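Long-range contact in early 35 kDa protein (Autographa californica nucleopolyhedrovirus, PDB 1P35), which inhibits caspases to block apoptosis of the infected insect cell and also suppresses the host's antiviral RNA interference: residues Thr39-Leu43 with Leu118-Tyr123. Numbering follows the deposited sequence.
Sequences TKPVL and LKSHDY
Tyr123 and Lys40 lie alongside each other and run in opposite directions, each donating a hydrogen bond from its polar end to a main-chain carbonyl of the other segment. Tyr123 OH donates to Pro41 O, which lies at the ring edge, in its plane; the modelled 2.4 Å is very short, so the exact length is doubtful. In the other direction, Lys40 NZ donates to Asp122 O at 2.8 Å. The nitrogen is tilted 24° from the carbonyl plane. The lysine chain gets there fully extended beyond CG, with CD over one face of the Tyr123 ring in a CH-pi contact, 4.0 Å from the centroid. The carboxylate of Asp122 is only a loose neighbour: OD2 stays 4.5 Å from Lys40 NZ, beyond a salt bridge, although the opposite charges probably still attract.

Asp122 takes positive phi as C-prime residue of a Schellman motif, in which Tyr123 N bonds Leu118 O and Asp122 N bonds Lys119 O, so these amides at the end of the helix are satisfied locally. Beside these polar bonds, Leu43 CD1 meets Leu118 CD2 at 3.6 Å, while Leu43 CD2 makes an off-centre CH-pi contact with the His121 ring.

The contact thus joins the end of helix 110-120 and the turn after it to the loop entering strand 42-48 and the strand's start. Strand 148-154 meets Pro41 and His121 through Val153, Phe4 packs edge-to-face with Tyr123, and Leu118 also touches Ile129 and Tyr132 of helix 126-135.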
ATOM      1  N   THR A  39     -28.271 -14.296   4.366  1.00 71.68           N
ATOM      2  CA  THR A  39     -29.367 -13.781   3.548  1.00 69.49           C
ATOM      3  C   THR A  39     -29.919 -12.489   4.181  1.00 62.70           C
ATOM      4  O   THR A  39     -30.599 -11.709   3.519  1.00 63.88           O
ATOM      5  CB  THR A  39     -30.484 -14.840   3.409  1.00 49.38           C
ATOM      6  OG1 THR A  39     -30.963 -15.191   4.709  1.00 52.98           O
ATOM      7  CG2 THR A  39     -29.935 -16.097   2.742  1.00 49.51           C
ATOM      8  N   LYS A  40     -29.610 -12.265   5.455  1.00 60.81           N
ATOM      9  CA  LYS A  40     -30.042 -11.043   6.168  1.00 57.29           C
ATOM     10  C   LYS A  40     -28.840 -10.176   6.558  1.00 50.75           C
ATOM     11  O   LYS A  40     -27.705 -10.626   6.521  1.00 46.25           O
ATOM     12  CB  LYS A  40     -30.866 -11.421   7.398  1.00 46.98           C
ATOM     13  CG  LYS A  40     -32.154 -12.120   6.967  1.00 52.90           C
ATOM     14  CD  LYS A  40     -32.940 -12.702   8.124  1.00 51.66           C
ATOM     15  CE  LYS A  40     -34.256 -13.312   7.615  1.00 44.66           C
ATOM     16  NZ  LYS A  40     -35.020 -13.858   8.774  1.00 67.28           N
ATOM     17  N   PRO A  41     -29.071  -8.904   6.898  1.00 50.47           N
ATOM     18  CA  PRO A  41     -27.911  -8.090   7.264  1.00 45.62           C
ATOM     19  C   PRO A  41     -27.222  -8.440   8.598  1.00 54.21           C
ATOM     20  O   PRO A  41     -27.771  -9.144   9.482  1.00 33.86           O
ATOM     21  CB  PRO A  41     -28.481  -6.675   7.279  1.00 45.67           C
ATOM     22  CG  PRO A  41     -29.824  -6.818   6.427  1.00 49.57           C
ATOM     23  CD  PRO A  41     -30.307  -8.102   6.969  1.00 39.01           C
ATOM     24  N   VAL A  42     -25.990  -7.956   8.699  1.00 40.69           N
ATOM     25  CA  VAL A  42     -25.177  -8.092   9.890  1.00 36.08           C
ATOM     26  C   VAL A  42     -25.485  -6.775  10.627  1.00 38.63           C
ATOM     27  O   VAL A  42     -25.443  -5.694  10.023  1.00 31.52           O
ATOM     28  CB  VAL A  42     -23.654  -8.119   9.528  1.00 33.36           C
ATOM     29  CG1 VAL A  42     -22.810  -8.078  10.793  1.00 23.72           C
ATOM     30  CG2 VAL A  42     -23.326  -9.344   8.689  1.00 30.56           C
ATOM     31  N   LEU A  43     -25.840  -6.872  11.899  1.00 40.76           N
ATOM     32  CA  LEU A  43     -26.094  -5.693  12.723  1.00 40.75           C
ATOM     33  C   LEU A  43     -24.921  -5.624  13.726  1.00 39.04           C
ATOM     34  O   LEU A  43     -24.800  -6.476  14.612  1.00 40.32           O
ATOM     35  CB  LEU A  43     -27.408  -5.838  13.500  1.00 39.86           C
ATOM     36  CG  LEU A  43     -28.587  -6.382  12.679  1.00 46.38           C
ATOM     37  CD1 LEU A  43     -29.902  -6.271  13.438  1.00 29.69           C
ATOM     38  CD2 LEU A  43     -28.663  -5.605  11.367  1.00 28.61           C
ATOM     39  N   LEU A 118     -34.481  -5.161  14.967  1.00 30.23           N
ATOM     40  CA  LEU A 118     -34.287  -6.447  14.318  1.00 39.63           C
ATOM     41  C   LEU A 118     -35.332  -6.604  13.222  1.00 36.72           C
ATOM     42  O   LEU A 118     -34.998  -6.982  12.096  1.00 46.94           O
ATOM     43  CB  LEU A 118     -34.446  -7.624  15.293  1.00 29.04           C
ATOM     44  CG  LEU A 118     -33.493  -7.650  16.498  1.00 40.80           C
ATOM     45  CD1 LEU A 118     -33.469  -9.046  17.061  1.00 42.69           C
ATOM     46  CD2 LEU A 118     -32.081  -7.290  16.089  1.00 32.81           C
ATOM     47  N   LYS A 119     -36.595  -6.303  13.547  1.00 40.97           N
ATOM     48  CA  LYS A 119     -37.660  -6.482  12.563  1.00 32.19           C
ATOM     49  C   LYS A 119     -37.438  -5.683  11.290  1.00 49.45           C
ATOM     50  O   LYS A 119     -37.690  -6.185  10.210  1.00 43.72           O
ATOM     51  CB  LYS A 119     -39.031  -6.112  13.133  1.00 58.37           C
ATOM     52  CG  LYS A 119     -40.166  -6.243  12.087  1.00 62.87           C
ATOM     53  CD  LYS A 119     -41.519  -6.066  12.712  1.00 76.12           C
ATOM     54  CE  LYS A 119     -42.618  -6.584  11.816  1.00 57.08           C
ATOM     55  NZ  LYS A 119     -43.864  -6.729  12.622  1.00 93.82           N
ATOM     56  N   SER A 120     -36.990  -4.435  11.398  1.00 40.52           N
ATOM     57  CA  SER A 120     -36.764  -3.678  10.185  1.00 41.22           C
ATOM     58  C   SER A 120     -35.723  -4.360   9.325  1.00 48.61           C
ATOM     59  O   SER A 120     -35.590  -4.022   8.156  1.00 45.77           O
ATOM     60  CB  SER A 120     -36.291  -2.240  10.480  1.00 42.26           C
ATOM     61  OG  SER A 120     -35.052  -2.225  11.167  1.00 53.76           O
ATOM     62  N   HIS A 121     -34.977  -5.310   9.901  1.00 51.02           N
ATOM     63  CA  HIS A 121     -33.935  -6.022   9.139  1.00 44.29           C
ATOM     64  C   HIS A 121     -34.290  -7.463   8.849  1.00 40.90           C
ATOM     65  O   HIS A 121     -33.445  -8.295   8.511  1.00 43.62           O
ATOM     66  CB  HIS A 121     -32.582  -5.884   9.856  1.00 43.95           C
ATOM     67  CG  HIS A 121     -32.100  -4.478   9.874  1.00 35.38           C
ATOM     68  ND1 HIS A 121     -31.898  -3.768   8.713  1.00 28.97           N
ATOM     69  CD2 HIS A 121     -31.896  -3.607  10.891  1.00 41.19           C
ATOM     70  CE1 HIS A 121     -31.585  -2.519   9.006  1.00 32.80           C
ATOM     71  NE2 HIS A 121     -31.583  -2.391  10.322  1.00 32.99           N
ATOM     72  N   ASP A 122     -35.583  -7.716   8.967  1.00 48.38           N
ATOM     73  CA  ASP A 122     -36.185  -9.000   8.701  1.00 43.51           C
ATOM     74  C   ASP A 122     -35.863 -10.087   9.732  1.00 37.38           C
ATOM     75  O   ASP A 122     -35.983 -11.282   9.431  1.00 41.64           O
ATOM     76  CB  ASP A 122     -35.809  -9.462   7.290  1.00 41.41           C
ATOM     77  CG  ASP A 122     -36.844 -10.400   6.691  1.00 68.89           C
ATOM     78  OD1 ASP A 122     -37.954 -10.532   7.259  1.00 67.99           O
ATOM     79  OD2 ASP A 122     -36.551 -10.993   5.629  1.00 82.21           O
ATOM     80  N   TYR A 123     -35.414  -9.697  10.927  1.00 42.81           N
ATOM     81  CA  TYR A 123     -35.184 -10.704  11.959  1.00 45.67           C
ATOM     82  C   TYR A 123     -36.411 -10.641  12.840  1.00 54.02           C
ATOM     83  O   TYR A 123     -36.561  -9.713  13.647  1.00 61.97           O
ATOM     84  CB  TYR A 123     -33.919 -10.430  12.790  1.00 56.77           C
ATOM     85  CG  TYR A 123     -32.627 -10.615  12.022  1.00 49.05           C
ATOM     86  CD1 TYR A 123     -32.088 -11.885  11.829  1.00 40.34           C
ATOM     87  CD2 TYR A 123     -31.957  -9.529  11.474  1.00 45.91           C
ATOM     88  CE1 TYR A 123     -30.919 -12.062  11.115  1.00 30.44           C
ATOM     89  CE2 TYR A 123     -30.777  -9.698  10.752  1.00 37.55           C
ATOM     90  CZ  TYR A 123     -30.265 -10.966  10.577  1.00 35.18           C
ATOM     91  OH  TYR A 123     -29.105 -11.141   9.859  1.00 47.80           O
TER